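Local coordinates for protein xylulose kinase (Bifidobacterium adolescentis ATCC 15703, PDB 3I8B) that probably phosphorylates D-xylulose with ATP to give D-xylulose 5-phosphate, as an FGGY-family carbohydrate kinase of the actin-like ATPase superfamily, at residues Q74-V78 / S141-V147; I87-M91 / W149-E154; A102-I106 / S137-S141; A133-S137 / V314-A318; E156-K160 / L221-E225. One frame throughout, in Å; residues are numbered along the deposited sequence.

Interaction 1 of 5, residues Q74-V78 / S141-V147; sequences QHGMV and SYTLTKV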
# COMPACT_ATOMS: atom_id res chain seq x y z
N GLN A 74 5.15 -2.39 0.65
CA GLN A 74 4.70 -3.25 -0.44
C GLN A 74 5.72 -3.37 -1.58
O GLN A 74 6.64 -2.56 -1.67
CB GLN A 74 3.35 -2.78 -0.99
CG GLN A 74 2.21 -2.80 0.05
CD GLN A 74 0.82 -2.87 -0.59
OE1 GLN A 74 0.51 -3.77 -1.39
NE2 GLN A 74 -0.04 -1.93 -0.21
N HIS A 75 5.57 -4.41 -2.41
CA HIS A 75 6.20 -4.49 -3.74
C HIS A 75 7.71 -4.80 -3.76
O HIS A 75 8.19 -5.45 -4.69
CB HIS A 75 5.93 -3.20 -4.55
CG HIS A 75 4.50 -2.75 -4.50
ND1 HIS A 75 4.11 -1.53 -3.98
CD2 HIS A 75 3.36 -3.37 -4.90
CE1 HIS A 75 2.80 -1.41 -4.07
NE2 HIS A 75 2.32 -2.51 -4.62
N GLY A 76 8.45 -4.35 -2.76
CA GLY A 76 9.89 -4.50 -2.77
C GLY A 76 10.35 -5.87 -3.24
O GLY A 76 9.96 -6.91 -2.67
N MSE A 77 11.20 -5.89 -4.26
CA MSE A 77 11.68 -7.14 -4.83
C MSE A 77 12.91 -7.68 -4.10
O MSE A 77 13.99 -7.09 -4.17
CB MSE A 77 12.04 -6.95 -6.32
CG MSE A 77 12.66 -8.19 -6.96
SE MSE A 77 13.87 -7.83 -8.49
CE MSE A 77 15.37 -6.99 -7.51
N VAL A 78 12.74 -8.81 -3.41
CA VAL A 78 13.86 -9.55 -2.83
C VAL A 78 14.12 -10.84 -3.62
O VAL A 78 13.30 -11.76 -3.62
CB VAL A 78 13.63 -9.93 -1.34
CG1 VAL A 78 14.85 -10.67 -0.76
CG2 VAL A 78 13.31 -8.69 -0.50
N SER A 141 6.30 0.83 -9.34
CA SER A 141 6.28 0.28 -7.98
C SER A 141 6.32 -1.23 -7.95
O SER A 141 6.97 -1.83 -7.10
CB SER A 141 5.04 0.75 -7.20
OG SER A 141 5.16 2.11 -6.85
N TYR A 142 5.58 -1.84 -8.87
CA TYR A 142 5.25 -3.26 -8.78
C TYR A 142 6.40 -4.24 -9.01
O TYR A 142 7.29 -4.01 -9.82
CB TYR A 142 4.06 -3.59 -9.68
CG TYR A 142 2.84 -2.74 -9.39
CD1 TYR A 142 2.70 -2.09 -8.17
CD2 TYR A 142 1.83 -2.60 -10.34
CE1 TYR A 142 1.58 -1.31 -7.90
CE2 TYR A 142 0.72 -1.84 -10.08
CZ TYR A 142 0.59 -1.20 -8.86
OH TYR A 142 -0.53 -0.44 -8.61
N THR A 143 6.35 -5.34 -8.25
CA THR A 143 7.44 -6.29 -8.17
C THR A 143 7.85 -6.83 -9.55
O THR A 143 9.04 -6.91 -9.85
CB THR A 143 7.07 -7.50 -7.26
OG1 THR A 143 6.37 -7.02 -6.10
CG2 THR A 143 8.33 -8.26 -6.84
N LEU A 144 6.88 -7.23 -10.35
CA LEU A 144 7.18 -7.77 -11.68
C LEU A 144 8.05 -6.81 -12.49
O LEU A 144 8.92 -7.23 -13.24
CB LEU A 144 5.90 -8.08 -12.46
CG LEU A 144 6.11 -8.79 -13.81
CD1 LEU A 144 6.81 -10.14 -13.62
CD2 LEU A 144 4.77 -8.98 -14.52
N THR A 145 7.82 -5.50 -12.34
CA THR A 145 8.58 -4.53 -13.12
C THR A 145 10.04 -4.52 -12.71
O THR A 145 10.93 -4.33 -13.54
CB THR A 145 7.99 -3.10 -13.06
OG1 THR A 145 8.37 -2.47 -11.83
CG2 THR A 145 6.47 -3.16 -13.17
N LYS A 146 10.29 -4.78 -11.42
CA LYS A 146 11.66 -4.85 -10.90
C LYS A 146 12.39 -6.07 -11.47
O LYS A 146 13.55 -5.98 -11.89
CB LYS A 146 11.66 -4.95 -9.37
CG LYS A 146 10.85 -3.89 -8.64
CD LYS A 146 11.21 -2.47 -9.11
CE LYS A 146 10.65 -1.44 -8.12
NZ LYS A 146 10.80 -0.05 -8.62
N VAL A 147 11.69 -7.20 -11.49
CA VAL A 147 12.26 -8.42 -12.04
C VAL A 147 12.57 -8.22 -13.51
O VAL A 147 13.64 -8.60 -13.98
CB VAL A 147 11.32 -9.62 -11.86
CG1 VAL A 147 11.94 -10.89 -12.49
CG2 VAL A 147 11.02 -9.84 -10.36
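Thr143 holds the backbone of His75 through its hydroxyl: OG1 donates to His75 O at 2.8 Å, at a C=O...donor angle of 115°. The threonine methyl CG2 packs 4.0 Å from Met77 CB, and His75 CB lies 3.1 Å from Ser141 O. The ring of His75 has Tyr142 CD1 over one face and Gln74 CB over the other; its plane is inclined at 44° to the Tyr142 ring, an oblique pair with centroids 5.0 Å apart. With chi1 at 175° and a bend at chi3, the chain of Met77, a selenomethionine, brings SE to 3.7 Å from Lys146 CB and 4.0 Å from Val147 CG2. Lys146 packs through its stem, its amine being led away to a salt bridge with Asp95. In the second shell, Tyr142 OH is hydrogen-bonded to Ser315 OG, which probably helps to set the ring beside His75. If an alanine stood at His75, the Tyr142 ring would probably lose its flat neighbour and a gap would open beside Gln74. His75 and Gln74 are predicted to bind substrate; one hydrogen bond, the rest van der Waals contact with rings, aliphatic stems and a backbone carbonyl, is consistent with a loop held in place beside the sugar site.

Interaction 2 of 5, residues I87-M91 / W149-E154; sequences IRDAM and WVAENE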
# COMPACT_ATOMS: atom_id res chain seq x y z
N ILE A 87 20.57 -11.84 -3.97
CA ILE A 87 21.37 -11.68 -5.18
C ILE A 87 21.91 -10.26 -5.46
O ILE A 87 23.06 -10.09 -5.87
CB ILE A 87 20.59 -12.20 -6.43
CG1 ILE A 87 20.42 -13.73 -6.35
CG2 ILE A 87 21.33 -11.81 -7.72
CD1 ILE A 87 19.36 -14.31 -7.29
N ARG A 88 21.08 -9.25 -5.24
CA ARG A 88 21.41 -7.85 -5.52
C ARG A 88 20.44 -7.04 -4.66
O ARG A 88 19.51 -7.60 -4.11
CB ARG A 88 21.11 -7.49 -6.98
CG ARG A 88 19.61 -7.33 -7.14
CD ARG A 88 19.09 -6.51 -8.26
NE ARG A 88 19.96 -5.47 -8.78
CZ ARG A 88 19.93 -4.19 -8.44
NH1 ARG A 88 20.75 -3.35 -9.04
NH2 ARG A 88 19.10 -3.75 -7.49
N ASP A 89 20.64 -5.72 -4.59
CA ASP A 89 19.79 -4.90 -3.72
C ASP A 89 18.30 -5.00 -4.00
O ASP A 89 17.87 -5.12 -5.13
CB ASP A 89 20.23 -3.43 -3.77
CG ASP A 89 21.42 -3.14 -2.88
OD1 ASP A 89 22.05 -4.09 -2.37
OD2 ASP A 89 21.71 -1.95 -2.69
N ALA A 90 17.50 -4.94 -2.94
CA ALA A 90 16.07 -4.92 -3.11
C ALA A 90 15.70 -3.60 -3.76
O ALA A 90 16.25 -2.56 -3.39
CB ALA A 90 15.34 -5.08 -1.76
N MSE A 91 14.80 -3.66 -4.73
CA MSE A 91 14.31 -2.45 -5.38
C MSE A 91 12.91 -2.17 -4.89
O MSE A 91 12.02 -3.02 -5.01
CB MSE A 91 14.34 -2.61 -6.90
CG MSE A 91 15.71 -3.04 -7.41
SE MSE A 91 15.67 -3.46 -9.32
CE MSE A 91 15.37 -1.63 -10.00
N TRP A 149 13.29 -5.39 -14.92
CA TRP A 149 14.42 -4.49 -15.01
C TRP A 149 15.73 -5.26 -14.83
O TRP A 149 16.72 -5.02 -15.52
CB TRP A 149 14.31 -3.37 -13.96
CG TRP A 149 15.48 -2.44 -14.00
CD1 TRP A 149 15.55 -1.23 -14.63
CD2 TRP A 149 16.77 -2.65 -13.39
NE1 TRP A 149 16.79 -0.67 -14.46
CE2 TRP A 149 17.56 -1.52 -13.69
CE3 TRP A 149 17.31 -3.67 -12.60
CZ2 TRP A 149 18.87 -1.39 -13.25
CZ3 TRP A 149 18.62 -3.55 -12.17
CH2 TRP A 149 19.38 -2.41 -12.49
N VAL A 150 15.71 -6.20 -13.88
CA VAL A 150 16.89 -7.01 -13.61
C VAL A 150 17.21 -7.90 -14.81
O VAL A 150 18.38 -8.11 -15.14
CB VAL A 150 16.72 -7.88 -12.34
CG1 VAL A 150 17.92 -8.79 -12.16
CG2 VAL A 150 16.53 -6.99 -11.11
N ALA A 151 16.18 -8.43 -15.46
CA ALA A 151 16.41 -9.26 -16.64
C ALA A 151 17.03 -8.42 -17.75
O ALA A 151 17.91 -8.88 -18.49
CB ALA A 151 15.13 -9.91 -17.13
N GLU A 152 16.59 -7.18 -17.86
CA GLU A 152 17.07 -6.31 -18.93
C GLU A 152 18.48 -5.77 -18.65
O GLU A 152 19.31 -5.70 -19.56
CB GLU A 152 16.09 -5.17 -19.19
CG GLU A 152 16.51 -4.18 -20.27
CD GLU A 152 16.64 -4.81 -21.66
OE1 GLU A 152 17.36 -4.24 -22.51
OE2 GLU A 152 16.04 -5.88 -21.89
N ASN A 153 18.75 -5.42 -17.40
CA ASN A 153 19.99 -4.74 -17.07
C ASN A 153 21.07 -5.59 -16.44
O ASN A 153 22.24 -5.23 -16.50
CB ASN A 153 19.69 -3.53 -16.18
CG ASN A 153 18.91 -2.47 -16.92
OD1 ASN A 153 19.48 -1.66 -17.65
ND2 ASN A 153 17.59 -2.46 -16.75
N GLU A 154 20.66 -6.69 -15.80
CA GLU A 154 21.58 -7.57 -15.08
C GLU A 154 21.26 -9.05 -15.35
O GLU A 154 20.86 -9.78 -14.43
CB GLU A 154 21.51 -7.30 -13.57
CG GLU A 154 21.66 -5.85 -13.15
CD GLU A 154 21.77 -5.67 -11.63
OE1 GLU A 154 21.46 -6.63 -10.88
OE2 GLU A 154 22.15 -4.57 -11.18
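Arg88 and Glu154 form a two-pronged salt bridge. Arg88 NE donates to Glu154 OE1 at 2.8 Å, and Arg88 NH1 to Glu154 OE2 at 2.8 Å, so the arginine grips the carboxylate side-on. Both oxygens lie close to the guanidinium plane, yet both are met from above the carboxylate plane, the two planes being 46° apart. CG of Arg88 takes the crowded position between N and carbonyl carbon (chi1 76°), and a bend at chi3 brings the head round, where NH2 also donates to Asp89 O at 3.0 Å. A leucine in its place would probably leave the Glu154 carboxylate without its charged mate. Packing contacts lie alongside. Trp149 CZ3 sits over one face of the guanidinium, and Val150 CG2 touches Arg88 CD at 3.9 Å. In Met91, a selenomethionine, CE makes a CH-pi contact over the six-membered ring of Trp149, 4.1 Å from its centroid, while SE approaches obliquely in a Met-aromatic contact, 3.7 Å from Trp149 CE3. The flexible, polarisable chain suits a broad indole. Over the opposite indole face lies the Asn153 amide nitrogen, bonded to Trp149 O. The contact joins short strand 90-91, paired with strand 42-43, and the residues leading into it to the C-terminal end of helix 143-153 and the residue just after; Gln101 of helix 99-110 meets Trp149, and Val158 of helix 155-158 meets Val150.

Interaction 3 of 5, residues A102-I106 / S137-S141; sequences AAALI and SPVAS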
# COMPACT_ATOMS: atom_id res chain seq x y z
N ALA A 102 7.64 -1.04 -16.77
CA ALA A 102 6.21 -0.93 -16.53
C ALA A 102 5.49 -0.55 -17.83
O ALA A 102 4.48 -1.14 -18.19
CB ALA A 102 5.92 0.08 -15.42
N ALA A 103 6.05 0.44 -18.53
CA ALA A 103 5.52 0.87 -19.82
C ALA A 103 5.50 -0.28 -20.83
O ALA A 103 4.50 -0.51 -21.51
CB ALA A 103 6.32 2.04 -20.37
N ALA A 104 6.63 -0.98 -20.92
CA ALA A 104 6.77 -2.09 -21.86
C ALA A 104 5.78 -3.24 -21.57
O ALA A 104 5.23 -3.84 -22.50
CB ALA A 104 8.21 -2.59 -21.86
N LEU A 105 5.57 -3.55 -20.29
CA LEU A 105 4.63 -4.61 -19.92
C LEU A 105 3.24 -4.31 -20.46
O LEU A 105 2.54 -5.21 -20.93
CB LEU A 105 4.55 -4.76 -18.39
CG LEU A 105 5.73 -5.47 -17.74
CD1 LEU A 105 5.74 -5.23 -16.23
CD2 LEU A 105 5.67 -6.95 -18.05
N ILE A 106 2.84 -3.05 -20.37
CA ILE A 106 1.54 -2.63 -20.87
C ILE A 106 1.46 -2.83 -22.39
O ILE A 106 0.50 -3.42 -22.90
CB ILE A 106 1.24 -1.16 -20.50
CG1 ILE A 106 0.96 -1.04 -18.99
CG2 ILE A 106 0.04 -0.64 -21.29
CD1 ILE A 106 1.14 0.35 -18.46
N SER A 137 -2.90 -2.14 -13.20
CA SER A 137 -2.09 -1.80 -14.36
C SER A 137 -0.67 -1.40 -13.94
O SER A 137 -0.49 -0.55 -13.06
CB SER A 137 -2.77 -0.68 -15.14
OG SER A 137 -1.99 -0.31 -16.26
N PRO A 138 0.36 -2.00 -14.59
CA PRO A 138 1.76 -1.82 -14.20
C PRO A 138 2.19 -0.37 -13.96
O PRO A 138 1.86 0.53 -14.73
CB PRO A 138 2.54 -2.41 -15.39
CG PRO A 138 1.64 -3.43 -15.93
CD PRO A 138 0.23 -2.90 -15.75
N VAL A 139 2.89 -0.17 -12.85
CA VAL A 139 3.63 1.07 -12.59
C VAL A 139 4.98 0.62 -12.06
O VAL A 139 5.15 -0.55 -11.72
CB VAL A 139 2.91 2.02 -11.58
CG1 VAL A 139 1.65 2.62 -12.18
CG2 VAL A 139 2.58 1.29 -10.28
N ALA A 140 5.93 1.53 -12.00
CA ALA A 140 7.28 1.21 -11.54
C ALA A 140 7.31 0.57 -10.15
O ALA A 140 8.26 -0.15 -9.83
CB ALA A 140 8.14 2.48 -11.55
N SER A 141 6.30 0.83 -9.34
CA SER A 141 6.28 0.28 -7.98
C SER A 141 6.32 -1.23 -7.95
O SER A 141 6.97 -1.83 -7.10
CB SER A 141 5.04 0.75 -7.20
OG SER A 141 5.16 2.11 -6.85
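Ala102, on helix 99-110, comes within 5.1 Å of Pro138 between CA atoms, so the irregular 137-141 chain runs close over the helix surface. Such an approach needs a small residue, and alanine supplies it. Its CB presses on the peptide link that follows Val139, 3.5 Å from Val139 C and 3.7 Å from Ala140 N, so that a methyl meets backbone. One turn on, the helix offers Leu105 and Ile106 to the proline ring. Leu105 CB lies 4.0 Å from Pro138 CG, and Ile106 CG1 is 3.8 Å from Pro138 CD, so two neighbouring carbons of the ring are each touched from the helix. CG1 of Ile106 is anti to the carbonyl carbon (chi1 -71°), which directs the longer branch at the proline; its end, CD1, runs on to 3.9 Å from Ser137 OG and 3.8 Å from Pro138 O. A third ring carbon, Pro138 CB, rests 3.6 Å from Ala102 O. Proline suits this place because it presents a compact hydrocarbon ring and brings no backbone N-H to be satisfied against the helix. Outside the pair, Trp130 of helix 122-134 also touches Pro138 and bonds through NE1 to Leu105 O, while Leu105 continues to Met219 and Val220 of helix 214-225. The chemistry is therefore van der Waals packing: between these two segments nothing polar is exchanged, and they meet through methyl, methylene and proline-ring surfaces.

Interaction 4 of 5, residues A133-S137 / V314-A318; sequences AVGSS and VSGFA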
# COMPACT_ATOMS: atom_id res chain seq x y z
N ALA A 133 -6.32 -9.38 -15.49
CA ALA A 133 -5.43 -10.49 -15.16
C ALA A 133 -5.08 -10.58 -13.67
O ALA A 133 -5.14 -11.66 -13.07
CB ALA A 133 -4.15 -10.40 -16.01
N VAL A 134 -4.69 -9.46 -13.07
CA VAL A 134 -4.17 -9.47 -11.70
C VAL A 134 -4.66 -8.31 -10.81
O VAL A 134 -4.22 -8.18 -9.67
CB VAL A 134 -2.62 -9.44 -11.67
CG1 VAL A 134 -2.03 -10.68 -12.31
CG2 VAL A 134 -2.10 -8.17 -12.32
N GLY A 135 -5.54 -7.47 -11.35
CA GLY A 135 -6.12 -6.38 -10.57
C GLY A 135 -5.57 -4.98 -10.78
O GLY A 135 -6.26 -3.99 -10.45
N SER A 136 -4.34 -4.86 -11.28
CA SER A 136 -3.71 -3.55 -11.41
C SER A 136 -2.92 -3.38 -12.71
O SER A 136 -2.33 -4.33 -13.24
CB SER A 136 -2.77 -3.25 -10.23
OG SER A 136 -3.37 -3.54 -8.98
N SER A 137 -2.90 -2.14 -13.20
CA SER A 137 -2.09 -1.80 -14.36
C SER A 137 -0.67 -1.40 -13.94
O SER A 137 -0.49 -0.55 -13.06
CB SER A 137 -2.77 -0.68 -15.14
OG SER A 137 -1.99 -0.31 -16.26
N VAL A 314 -6.96 3.06 -10.15
CA VAL A 314 -7.13 2.40 -8.87
C VAL A 314 -6.52 1.00 -8.92
O VAL A 314 -6.87 0.19 -9.78
CB VAL A 314 -8.62 2.32 -8.45
CG1 VAL A 314 -8.73 1.94 -6.99
CG2 VAL A 314 -9.30 3.66 -8.70
N SER A 315 -5.61 0.74 -7.99
CA SER A 315 -5.03 -0.59 -7.80
C SER A 315 -6.06 -1.58 -7.24
O SER A 315 -6.89 -1.23 -6.39
CB SER A 315 -3.85 -0.51 -6.83
OG SER A 315 -2.77 0.24 -7.37
N GLY A 316 -5.99 -2.82 -7.70
CA GLY A 316 -6.87 -3.86 -7.20
C GLY A 316 -6.14 -4.81 -6.27
O GLY A 316 -5.87 -5.96 -6.64
N PHE A 317 -5.84 -4.34 -5.07
CA PHE A 317 -5.14 -5.15 -4.08
C PHE A 317 -6.14 -5.92 -3.22
O PHE A 317 -7.34 -5.68 -3.28
CB PHE A 317 -4.26 -4.28 -3.17
CG PHE A 317 -3.18 -3.54 -3.89
CD1 PHE A 317 -2.73 -3.95 -5.14
CD2 PHE A 317 -2.59 -2.41 -3.31
CE1 PHE A 317 -1.73 -3.25 -5.80
CE2 PHE A 317 -1.58 -1.72 -3.97
CZ PHE A 317 -1.15 -2.14 -5.21
N ALA A 318 -5.62 -6.85 -2.42
CA ALA A 318 -6.42 -7.55 -1.43
C ALA A 318 -6.14 -6.97 -0.05
O ALA A 318 -5.07 -6.42 0.19
CB ALA A 318 -6.10 -9.04 -1.45
O HOH W 1 -8.13 -2.14 -10.28
O HOH W 2 -4.37 -0.16 -11.63
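The Phe317 ring meets Ser136 obliquely, with Phe317 CE1 3.6 Å from Ser136 OG, and has Ser315 CB over one face, 3.5 Å above its plane and toward the rim. Phe317 belongs to strand 315-318, an outermost strand of the seven-stranded sheet in the C-terminal domain, whereas Ser136 follows helix 122-134 of the N-terminal domain; the contact therefore bridges the two domains of the actin-like ATPase fold of FGGY kinases. Gly316 N donates to Ser136 OG at 3.0 Å with an N-H...acceptor angle of 151°. OG stands anti to the carbonyl carbon of Ser136 (chi1 -47°), which sets it in front of that amide; serine fits because its short arm delivers an acceptor without bulk. Two glycines let the chains come so near, with CA atoms of Gly135 and Gly316 4.3 Å apart. A beta carbon on Gly135, which leaves the helix with a phi of 102°, would run into Gly316 O and also jam against the carbonyl O of Val134; one on Gly316 would hit Gly135 O. Ser315 OG is hydrogen-bonded to Tyr142 OH of the N-terminal domain, a second link across the junction, and Phe317 lies beside His75, a predicted substrate-binding residue. Two waters also link the backbones: one lies between Gly135 O and Val314 O, and another accepts from Ser137 N at 2.9 Å while donating weakly to Val314 O.

Interaction 5 of 5, residues E156-K160 / L221-E225; sequences ENVKK and LEAAE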
# COMPACT_ATOMS: atom_id res chain seq x y z
N GLU A 156 23.01 -11.78 -15.75
CA GLU A 156 23.70 -12.78 -14.92
C GLU A 156 22.99 -12.98 -13.58
O GLU A 156 22.96 -14.09 -13.05
CB GLU A 156 25.16 -12.40 -14.67
CG GLU A 156 26.02 -12.37 -15.92
CD GLU A 156 25.53 -11.37 -16.94
OE1 GLU A 156 25.23 -10.20 -16.56
OE2 GLU A 156 25.43 -11.75 -18.13
N ASN A 157 22.46 -11.89 -13.04
CA ASN A 157 21.70 -11.91 -11.79
C ASN A 157 20.31 -12.52 -11.95
O ASN A 157 19.85 -13.25 -11.07
CB ASN A 157 21.53 -10.48 -11.26
CG ASN A 157 22.76 -9.96 -10.55
OD1 ASN A 157 22.88 -8.76 -10.24
ND2 ASN A 157 23.69 -10.86 -10.26
N VAL A 158 19.63 -12.21 -13.04
CA VAL A 158 18.27 -12.69 -13.19
C VAL A 158 18.26 -14.21 -13.32
O VAL A 158 17.36 -14.88 -12.80
CB VAL A 158 17.49 -12.01 -14.33
CG1 VAL A 158 17.57 -12.85 -15.64
CG2 VAL A 158 16.04 -11.83 -13.90
N LYS A 159 19.31 -14.75 -13.94
CA LYS A 159 19.44 -16.19 -14.16
C LYS A 159 19.74 -16.96 -12.88
O LYS A 159 19.57 -18.18 -12.85
CB LYS A 159 20.51 -16.48 -15.21
CG LYS A 159 20.11 -16.12 -16.64
CD LYS A 159 21.24 -16.45 -17.61
CE LYS A 159 21.02 -15.79 -18.97
NZ LYS A 159 22.26 -15.83 -19.81
N LYS A 160 20.19 -16.28 -11.83
CA LYS A 160 20.46 -16.94 -10.53
C LYS A 160 19.22 -17.04 -9.63
O LYS A 160 19.25 -17.68 -8.58
CB LYS A 160 21.56 -16.19 -9.75
CG LYS A 160 22.92 -16.10 -10.44
CD LYS A 160 23.94 -15.46 -9.50
CE LYS A 160 25.15 -14.95 -10.25
NZ LYS A 160 26.23 -14.45 -9.33
N LEU A 221 11.39 -12.60 -18.17
CA LEU A 221 12.65 -13.33 -18.19
C LEU A 221 13.14 -13.60 -19.62
O LEU A 221 14.32 -13.85 -19.85
CB LEU A 221 12.51 -14.67 -17.45
CG LEU A 221 12.30 -14.57 -15.93
CD1 LEU A 221 12.14 -15.95 -15.28
CD2 LEU A 221 13.43 -13.76 -15.25
N GLU A 222 12.21 -13.54 -20.56
CA GLU A 222 12.50 -13.87 -21.95
C GLU A 222 13.66 -13.05 -22.50
O GLU A 222 14.48 -13.56 -23.26
CB GLU A 222 11.25 -13.65 -22.81
CG GLU A 222 11.32 -14.10 -24.26
CD GLU A 222 9.94 -14.40 -24.81
OE1 GLU A 222 9.29 -15.37 -24.35
OE2 GLU A 222 9.48 -13.64 -25.68
N ALA A 223 13.72 -11.78 -22.09
CA ALA A 223 14.76 -10.86 -22.55
C ALA A 223 16.16 -11.38 -22.26
O ALA A 223 17.07 -11.17 -23.05
CB ALA A 223 14.58 -9.49 -21.92
N ALA A 224 16.32 -12.05 -21.12
CA ALA A 224 17.64 -12.55 -20.75
C ALA A 224 17.89 -13.99 -21.19
O ALA A 224 19.04 -14.37 -21.43
CB ALA A 224 17.88 -12.39 -19.23
N GLU A 225 16.83 -14.78 -21.34
CA GLU A 225 17.00 -16.24 -21.40
C GLU A 225 16.50 -16.95 -22.67
O GLU A 225 16.86 -18.10 -22.91
CB GLU A 225 16.34 -16.90 -20.17
CG GLU A 225 16.78 -16.32 -18.81
CD GLU A 225 16.21 -17.08 -17.60
OE1 GLU A 225 16.09 -18.32 -17.65
OE2 GLU A 225 15.91 -16.44 -16.58
O HOH W 3 21.22 -14.84 -22.91
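Val158 points its side chain at helix 214-225 and divides its two methyls between successive turns. CG2 lies 3.5 Å from Leu221 CD2, the two side chains crossing obliquely, and CG1 lies 3.6 Å from Ala224 CB. A chi1 of 95°, well away from a staggered value, puts both branches against the other helix at once, which suggests that the packing bears on the rotation of this valine. A beta-branched residue suits the place because its two short arms can reach partners a turn apart, and alanine opposite keeps the helices close. Leu221 does not point straight at Val158 from its backbone, but the end of its chain comes over to it. Beside this apolar centre, Lys159 and Glu225 slide past each other in opposite directions, their stems meeting with Lys159 CG 4.0 Å from Glu225 CG. The heads consequently part: Lys159 NZ stays 7.0 Å from Glu225 OE1, so this pair of opposite charges makes no salt bridge. The lysine chain instead extends along the C-terminal end of the helix, bringing Lys159 CE to 3.5 Å from Ala224 O. A water donates to Ala224 O at 2.7 Å and accepts weakly from Lys159 NZ, a link suited to this more exposed margin. Around the pair, Val150 and Ala151 of helix 143-153 also pack on Val158, while helix 227-236 lies against Leu221 with Ala230 and His233, and His233 NE2 bonds to Val158 O. Helix 155-158 thus packs one side against helices 143-153, 214-225 and 227-236 of the N-terminal domain.

Overall arrangement
Interactions 1, 3 and 4 are buried, whereas interactions 2 and 5 lie farther out and are only partly so. Helix 143-153 serves both interaction 1 and interaction 2, which also meet directly where Met77 N pairs with Met91 O. Ser141 belongs to interactions 1 and 3, and Ser137 to interactions 3 and 4. The chemistry changes with place: interaction 3 is apolar packing, interaction 4 relies on backbone, a serine and water, and interaction 1 mixes a hydroxyl bond with rings, whereas the outer pair brings in charged side chains, bridged in interaction 2 and separated in interaction 5. Interaction 4 alone crosses between domains, and it also meets interaction 1 where Tyr142 packs on Ser136.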